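Probable chitinase A (Chromobacterium violaceum, PDB 4TX8) probably hydrolyses internal glycosidic bonds of chitin as a family 18 endochitinase, with an additional small module likely to bind the polysaccharide. Local coordinates at residues V135-F140 with K176-L181; G214-L219 with Y251-P256. All coordinates share one frame; numbering follows the deposited sequence.

Contact 1 of 2, residues V135-F140 with K176-L181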
ATOM      1  N   VAL A 135      -5.944   6.939   2.768  1.00 25.50           N
ATOM      2  CA  VAL A 135      -5.592   5.964   3.791  1.00 24.03           C
ATOM      3  C   VAL A 135      -4.087   5.986   3.995  1.00 24.94           C
ATOM      4  O   VAL A 135      -3.316   5.771   3.058  1.00 24.41           O
ATOM      5  CB  VAL A 135      -6.051   4.536   3.430  1.00 23.82           C
ATOM      6  CG1 VAL A 135      -5.700   3.573   4.553  1.00 19.03           C
ATOM      7  CG2 VAL A 135      -7.553   4.507   3.156  1.00 20.15           C
ATOM      8  N   ILE A 136      -3.677   6.276   5.222  1.00 22.97           N
ATOM      9  CA  ILE A 136      -2.265   6.335   5.571  1.00 22.20           C
ATOM     10  C   ILE A 136      -1.870   5.067   6.315  1.00 24.18           C
ATOM     11  O   ILE A 136      -2.311   4.836   7.441  1.00 24.74           O
ATOM     12  CB  ILE A 136      -1.956   7.569   6.437  1.00 23.34           C
ATOM     13  CG1 ILE A 136      -2.435   8.842   5.732  1.00 29.25           C
ATOM     14  CG2 ILE A 136      -0.472   7.644   6.743  1.00 21.25           C
ATOM     15  CD1 ILE A 136      -2.486  10.059   6.631  1.00 29.97           C
ATOM     16  N   VAL A 137      -1.048   4.239   5.680  1.00 22.61           N
ATOM     17  CA  VAL A 137      -0.672   2.957   6.262  1.00 21.50           C
ATOM     18  C   VAL A 137       0.708   3.014   6.898  1.00 23.55           C
ATOM     19  O   VAL A 137       1.718   3.112   6.202  1.00 23.56           O
ATOM     20  CB  VAL A 137      -0.688   1.832   5.217  1.00 21.42           C
ATOM     21  CG1 VAL A 137      -0.478   0.493   5.896  1.00 20.86           C
ATOM     22  CG2 VAL A 137      -1.998   1.841   4.445  1.00 18.41           C
ATOM     23  N   VAL A 138       0.743   2.940   8.224  1.00 22.76           N
ATOM     24  CA  VAL A 138       1.988   3.036   8.973  1.00 22.22           C
ATOM     25  C   VAL A 138       2.810   1.754   8.855  1.00 22.22           C
ATOM     26  O   VAL A 138       2.358   0.670   9.227  1.00 24.39           O
ATOM     27  CB  VAL A 138       1.717   3.349  10.456  1.00 24.89           C
ATOM     28  CG1 VAL A 138       3.006   3.290  11.257  1.00 22.70           C
ATOM     29  CG2 VAL A 138       1.058   4.719  10.589  1.00 23.01           C
ATOM     30  N   ALA A 139       4.023   1.894   8.330  1.00 19.61           N
ATOM     31  CA  ALA A 139       4.902   0.764   8.054  1.00 21.73           C
ATOM     32  C   ALA A 139       6.205   0.862   8.851  1.00 26.09           C
ATOM     33  O   ALA A 139       7.007   1.759   8.594  1.00 29.17           O
ATOM     34  CB  ALA A 139       5.201   0.704   6.568  1.00 21.17           C
ATOM     35  N   PHE A 140       6.450  -0.050   9.792  1.00 25.66           N
ATOM     36  CA  PHE A 140       5.600  -1.203  10.078  1.00 23.04           C
ATOM     37  C   PHE A 140       5.525  -1.463  11.576  1.00 28.09           C
ATOM     38  O   PHE A 140       6.231  -0.833  12.362  1.00 28.60           O
ATOM     39  CB  PHE A 140       6.142  -2.468   9.409  1.00 21.80           C
ATOM     40  CG  PHE A 140       6.189  -2.409   7.913  1.00 22.66           C
ATOM     41  CD1 PHE A 140       5.106  -2.834   7.157  1.00 20.89           C
ATOM     42  CD2 PHE A 140       7.327  -1.963   7.260  1.00 21.95           C
ATOM     43  CE1 PHE A 140       5.151  -2.796   5.770  1.00 21.07           C
ATOM     44  CE2 PHE A 140       7.379  -1.923   5.873  1.00 24.61           C
ATOM     45  CZ  PHE A 140       6.290  -2.340   5.129  1.00 22.65           C
ATOM     46  N   LYS A 176      -8.044   7.525   6.999  1.00 29.12           N
ATOM     47  CA  LYS A 176      -7.837   6.373   7.867  1.00 26.98           C
ATOM     48  C   LYS A 176      -6.345   6.204   8.120  1.00 26.80           C
ATOM     49  O   LYS A 176      -5.528   6.427   7.224  1.00 25.61           O
ATOM     50  CB  LYS A 176      -8.422   5.103   7.249  1.00 30.25           C
ATOM     51  CG  LYS A 176      -9.929   5.136   7.079  1.00 35.10           C
ATOM     52  CD  LYS A 176     -10.623   5.242   8.425  1.00 36.57           C
ATOM     53  CE  LYS A 176     -12.121   5.401   8.258  1.00 43.45           C
ATOM     54  NZ  LYS A 176     -12.801   5.641   9.562  1.00 48.45           N
ATOM     55  N   VAL A 177      -5.992   5.829   9.344  1.00 24.28           N
ATOM     56  CA  VAL A 177      -4.604   5.560   9.691  1.00 25.54           C
ATOM     57  C   VAL A 177      -4.500   4.146  10.241  1.00 25.64           C
ATOM     58  O   VAL A 177      -5.004   3.855  11.325  1.00 24.08           O
ATOM     59  CB  VAL A 177      -4.062   6.562  10.725  1.00 25.08           C
ATOM     60  CG1 VAL A 177      -2.584   6.302  10.987  1.00 22.00           C
ATOM     61  CG2 VAL A 177      -4.281   7.994  10.250  1.00 22.88           C
ATOM     62  N   VAL A 178      -3.858   3.261   9.489  1.00 23.31           N
ATOM     63  CA  VAL A 178      -3.828   1.859   9.877  1.00 27.90           C
ATOM     64  C   VAL A 178      -2.391   1.369  10.064  1.00 27.53           C
ATOM     65  O   VAL A 178      -1.451   1.925   9.498  1.00 26.16           O
ATOM     66  CB  VAL A 178      -4.587   0.980   8.839  1.00 37.78           C
ATOM     67  CG1 VAL A 178      -5.419   1.856   7.911  1.00 38.55           C
ATOM     68  CG2 VAL A 178      -3.643   0.110   8.037  1.00 37.78           C
ATOM     69  N   LEU A 179      -2.232   0.341  10.891  1.00 25.84           N
ATOM     70  CA  LEU A 179      -0.923  -0.212  11.204  1.00 27.03           C
ATOM     71  C   LEU A 179      -0.643  -1.430  10.338  1.00 27.06           C
ATOM     72  O   LEU A 179      -1.425  -2.376  10.331  1.00 27.08           O
ATOM     73  CB  LEU A 179      -0.848  -0.585  12.685  1.00 25.94           C
ATOM     74  CG  LEU A 179       0.474  -1.189  13.154  1.00 26.17           C
ATOM     75  CD1 LEU A 179       1.613  -0.218  12.894  1.00 24.19           C
ATOM     76  CD2 LEU A 179       0.406  -1.563  14.628  1.00 23.04           C
ATOM     77  N   SER A 180       0.467  -1.416   9.608  1.00 25.59           N
ATOM     78  CA  SER A 180       0.789  -2.539   8.736  1.00 25.24           C
ATOM     79  C   SER A 180       1.692  -3.567   9.404  1.00 25.90           C
ATOM     80  O   SER A 180       2.657  -3.225  10.092  1.00 25.47           O
ATOM     81  CB  SER A 180       1.450  -2.058   7.445  1.00 25.65           C
ATOM     82  OG  SER A 180       1.724  -3.157   6.591  1.00 21.12           O
ATOM     83  N   LEU A 181       1.362  -4.833   9.191  1.00 26.23           N
ATOM     84  CA  LEU A 181       2.213  -5.936   9.602  1.00 24.61           C
ATOM     85  C   LEU A 181       3.087  -6.340   8.425  1.00 25.66           C
ATOM     86  O   LEU A 181       2.577  -6.810   7.403  1.00 24.33           O
ATOM     87  CB  LEU A 181       1.375  -7.124  10.077  1.00 30.77           C
ATOM     88  CG  LEU A 181       0.885  -7.194  11.525  1.00 36.39           C
ATOM     89  CD1 LEU A 181       0.543  -5.826  12.090  1.00 37.88           C
ATOM     90  CD2 LEU A 181      -0.322  -8.114  11.600  1.00 34.13           C
TER

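Contact 2 of 2, residues G214-L219 with Y251-P256. With CA (calcium ion), chain D.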
ATOM      1  N   GLY A 214      -7.225   0.290  12.299  1.00 25.28           N
ATOM      2  CA  GLY A 214      -7.176  -1.132  12.027  1.00 23.45           C
ATOM      3  C   GLY A 214      -5.811  -1.550  11.529  1.00 25.21           C
ATOM      4  O   GLY A 214      -4.820  -0.872  11.791  1.00 22.95           O
ATOM      5  N   ILE A 215      -5.753  -2.665  10.804  1.00 23.81           N
ATOM      6  CA  ILE A 215      -4.470  -3.207  10.378  1.00 23.71           C
ATOM      7  C   ILE A 215      -4.404  -3.517   8.887  1.00 28.15           C
ATOM      8  O   ILE A 215      -5.426  -3.696   8.220  1.00 25.44           O
ATOM      9  CB  ILE A 215      -4.114  -4.497  11.148  1.00 25.14           C
ATOM     10  CG1 ILE A 215      -5.069  -5.629  10.766  1.00 28.28           C
ATOM     11  CG2 ILE A 215      -4.114  -4.250  12.658  1.00 24.91           C
ATOM     12  CD1 ILE A 215      -4.752  -6.950  11.443  1.00 28.81           C
ATOM     13  N   ASP A 216      -3.175  -3.575   8.384  1.00 25.44           N
ATOM     14  CA  ASP A 216      -2.888  -3.972   7.015  1.00 21.81           C
ATOM     15  C   ASP A 216      -1.982  -5.193   7.039  1.00 21.83           C
ATOM     16  O   ASP A 216      -1.002  -5.224   7.780  1.00 25.64           O
ATOM     17  CB  ASP A 216      -2.224  -2.826   6.245  1.00 21.96           C
ATOM     18  CG  ASP A 216      -1.767  -3.240   4.856  1.00 24.30           C
ATOM     19  OD1 ASP A 216      -2.634  -3.465   3.987  1.00 19.84           O
ATOM     20  OD2 ASP A 216      -0.540  -3.333   4.630  1.00 22.05           O
ATOM     21  N   LEU A 217      -2.306  -6.203   6.239  1.00 21.43           N
ATOM     22  CA  LEU A 217      -1.474  -7.398   6.184  1.00 23.65           C
ATOM     23  C   LEU A 217      -0.513  -7.353   4.995  1.00 25.66           C
ATOM     24  O   LEU A 217      -0.914  -7.508   3.842  1.00 24.85           O
ATOM     25  CB  LEU A 217      -2.342  -8.652   6.117  1.00 18.17           C
ATOM     26  CG  LEU A 217      -3.407  -8.778   7.209  1.00 22.53           C
ATOM     27  CD1 LEU A 217      -4.205 -10.057   7.022  1.00 23.73           C
ATOM     28  CD2 LEU A 217      -2.775  -8.727   8.599  1.00 19.96           C
ATOM     29  N   ASP A 218       0.760  -7.133   5.294  1.00 26.39           N
ATOM     30  CA  ASP A 218       1.808  -7.099   4.282  1.00 25.95           C
ATOM     31  C   ASP A 218       2.926  -8.028   4.739  1.00 26.95           C
ATOM     32  O   ASP A 218       4.102  -7.682   4.673  1.00 27.81           O
ATOM     33  CB  ASP A 218       2.317  -5.666   4.089  1.00 26.31           C
ATOM     34  CG  ASP A 218       3.265  -5.527   2.911  1.00 29.16           C
ATOM     35  OD1 ASP A 218       3.256  -6.399   2.022  1.00 25.18           O
ATOM     36  OD2 ASP A 218       4.019  -4.535   2.874  1.00 33.40           O
ATOM     37  N   LEU A 219       2.549  -9.209   5.216  1.00 24.42           N
ATOM     38  CA  LEU A 219       3.462 -10.039   5.995  1.00 26.84           C
ATOM     39  C   LEU A 219       3.793 -11.394   5.377  1.00 26.43           C
ATOM     40  O   LEU A 219       4.468 -12.211   6.003  1.00 28.45           O
ATOM     41  CB  LEU A 219       2.874 -10.261   7.395  1.00 32.43           C
ATOM     42  CG  LEU A 219       1.378 -10.600   7.509  1.00 34.66           C
ATOM     43  CD1 LEU A 219       1.024 -11.951   6.897  1.00 33.55           C
ATOM     44  CD2 LEU A 219       0.934 -10.553   8.961  1.00 38.80           C
ATOM     45  N   TYR A 251     -10.800  -1.444  10.622  1.00 25.56           N
ATOM     46  CA  TYR A 251     -10.366  -1.413   9.229  1.00 27.06           C
ATOM     47  C   TYR A 251      -9.431  -2.587   8.960  1.00 27.70           C
ATOM     48  O   TYR A 251      -8.525  -2.863   9.749  1.00 25.85           O
ATOM     49  CB  TYR A 251      -9.676  -0.078   8.923  1.00 27.28           C
ATOM     50  CG  TYR A 251      -9.165   0.111   7.504  1.00 26.43           C
ATOM     51  CD1 TYR A 251      -7.947  -0.429   7.104  1.00 23.09           C
ATOM     52  CD2 TYR A 251      -9.879   0.867   6.578  1.00 27.11           C
ATOM     53  CE1 TYR A 251      -7.464  -0.242   5.818  1.00 23.78           C
ATOM     54  CE2 TYR A 251      -9.403   1.061   5.288  1.00 24.39           C
ATOM     55  CZ  TYR A 251      -8.195   0.504   4.915  1.00 26.39           C
ATOM     56  OH  TYR A 251      -7.710   0.691   3.639  1.00 27.50           O
ATOM     57  N   LEU A 252      -9.659  -3.287   7.853  1.00 23.46           N
ATOM     58  CA  LEU A 252      -8.808  -4.412   7.485  1.00 23.57           C
ATOM     59  C   LEU A 252      -8.415  -4.350   6.017  1.00 24.83           C
ATOM     60  O   LEU A 252      -9.272  -4.382   5.137  1.00 27.31           O
ATOM     61  CB  LEU A 252      -9.507  -5.743   7.777  1.00 26.16           C
ATOM     62  CG  LEU A 252      -8.776  -6.995   7.277  1.00 26.01           C
ATOM     63  CD1 LEU A 252      -7.415  -7.149   7.953  1.00 23.00           C
ATOM     64  CD2 LEU A 252      -9.628  -8.242   7.482  1.00 23.59           C
ATOM     65  N   SER A 253      -7.115  -4.261   5.756  1.00 23.14           N
ATOM     66  CA  SER A 253      -6.632  -4.321   4.386  1.00 24.88           C
ATOM     67  C   SER A 253      -5.581  -5.408   4.219  1.00 25.73           C
ATOM     68  O   SER A 253      -4.955  -5.841   5.187  1.00 24.79           O
ATOM     69  CB  SER A 253      -6.063  -2.972   3.945  1.00 24.91           C
ATOM     70  OG  SER A 253      -4.924  -2.619   4.706  1.00 23.82           O
ATOM     71  N   MET A 254      -5.410  -5.851   2.981  1.00 21.28           N
ATOM     72  CA  MET A 254      -4.413  -6.855   2.641  1.00 22.48           C
ATOM     73  C   MET A 254      -3.621  -6.394   1.434  1.00 29.16           C
ATOM     74  O   MET A 254      -4.185  -5.848   0.485  1.00 25.19           O
ATOM     75  CB  MET A 254      -5.065  -8.203   2.340  1.00 20.39           C
ATOM     76  CG  MET A 254      -5.973  -8.731   3.432  1.00 24.31           C
ATOM     77  SD  MET A 254      -6.849 -10.195   2.856  1.00 27.00           S
ATOM     78  CE  MET A 254      -7.832 -10.585   4.314  1.00 22.98           C
ATOM     79  N   ALA A 255      -2.314  -6.627   1.460  1.00 25.52           N
ATOM     80  CA  ALA A 255      -1.476  -6.275   0.322  1.00 23.35           C
ATOM     81  C   ALA A 255      -0.577  -7.427  -0.117  1.00 23.37           C
ATOM     82  O   ALA A 255       0.641  -7.287  -0.129  1.00 21.52           O
ATOM     83  CB  ALA A 255      -0.632  -5.049   0.653  1.00 21.68           C
ATOM     84  N   PRO A 256      -1.172  -8.568  -0.496  1.00 24.92           N
ATOM     85  CA  PRO A 256      -0.321  -9.681  -0.921  1.00 24.50           C
ATOM     86  C   PRO A 256       0.167  -9.521  -2.359  1.00 25.55           C
ATOM     87  O   PRO A 256      -0.491  -8.868  -3.166  1.00 25.36           O
ATOM     88  CB  PRO A 256      -1.245 -10.892  -0.786  1.00 23.77           C
ATOM     89  CG  PRO A 256      -2.603 -10.342  -1.012  1.00 24.87           C
ATOM     90  CD  PRO A 256      -2.604  -8.905  -0.583  1.00 25.66           C
TER
HETATM   91 CA    CA D 503       2.746  -8.215   0.588  1.00 48.70          CA
HETATM   92  O   HOH W   1       5.277  -8.315   0.325  1.00 35.16           O

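Contact 1 of 2, residues V135-F140 with K176-L181
Val-135 to Val-138 run parallel to Lys-176 to Leu-179 as neighbouring strands of the GH18 beta/alpha barrel, a buried contact closed by backbone bonds and aliphatic packing on both faces. Ile-136 N and Val-138 N donate hydrogen bonds, 2.7 Å each, to Lys-176 O and Val-178 O respectively; Val-178 N and Ser-180 N donate to Ile-136 O and Val-138 O. The axes of the two short segments diverge by 30°.

On the interior face, Val-178 sends one methyl to each of two valines, crossing them at a slant: CG1 meets Val-135 CG1 at 3.8 Å, CG2 meets Val-137 CG1 at 3.8 Å. Its CG1 nearly eclipses the backbone N (chi1 -14°), a rotation that looks strained. Val-137 CG1 is also pressed by Ser-180 CB, 3.6 Å away. The other face, bearing Ile-136, Val-138, Val-177 and Leu-179, looks toward the helices. There Val-138 forks, CG2 toward Val-177 CG1 (4.0 Å) and CG1 toward Leu-179 CD1 (4.1 Å), and Leu-179 goes on to Ile-206 of helix 193-210.

A cis peptide joins Ala-139 to Phe-140. Ala-139 CB lies over the centre of the Phe-140 ring, and Ser-180 OG comes to that ring's edge, 3.4 Å from CD1. The same OG is hydrogen-bonded to Asp-216 OD2.

The chemistry thus changes along the pair: a hydrocarbon wall at the start gives way, at the C-terminal end, to an aromatic edge and a serine hydroxyl. That hydroxyl, bound to Asp-216, ties the pair to the next strand, while the apolar faces leave the backbone bonds buried.

Contact 2 of 2, residues G214-L219 with Y251-P256
Asp-218 OD1 and Ala-255 O, two oxygens on neighbouring segments, share one calcium ion, each at 2.4 Å. They stand 3.5 Å apart; a water and Glu-220 complete the ligands, so the metal clasps both segments just past the last backbone bond, Ala-255 N to Leu-217 O at 2.9 Å. Asp-218 swings CG away from its amide nitrogen (chi1 -172°), which carries OD1 to the ion, and Gln-292 NE2 donates to the same oxygen.

Deeper in the barrel Ser-253 OG donates a short 2.5 Å hydrogen bond to Asp-216 OD1, which accepts it on its anti lone pair. Tyr-112 OH and Ser-180 OG bond to OD2, so both oxygens of this buried carboxylate are gripped and its rotation is fixed.

On the opposite face Ile-215 and Leu-252 lie side by side, CG1 to CD1 4.0 Å, and Leu-217 CD1 meets Met-254 CG at 4.2 Å. At the start Gly-214 CA makes a CA-H...O contact with Tyr-251 O, 3.2 Å away.

Strand 214-218, helix 230-246 and strand 251-254 form a beta-alpha-beta unit of the TIM barrel, and Asp-213, Asp-216, Asp-218 and Glu-220 spell the DxxDxDxE signature of family 18 chitinases.

Overall arrangement
Contacts 1 and 2 follow one another round the barrel, centres about 8 Å apart, because strands 176-182 and 214-218 are themselves paired. Leu-181 makes the seam: its N lies 2.8 Å from Asp-216 O and its O 2.8 Å from Asp-218 N, both probable hydrogen bonds. Inside, the Asp-216 side chain touches Val-137 and Val-178, so the aliphatic wall of contact 1 borders the acidic row of contact 2. At the C-terminal ends the Phe-140 side chain has its nearest atoms about 4 Å from the Asp-218 side chain and from a bound citrate, probably from the crystallisation liquor, and about 8 Å from the calcium, consistent with both contacts lining the family's substrate cleft.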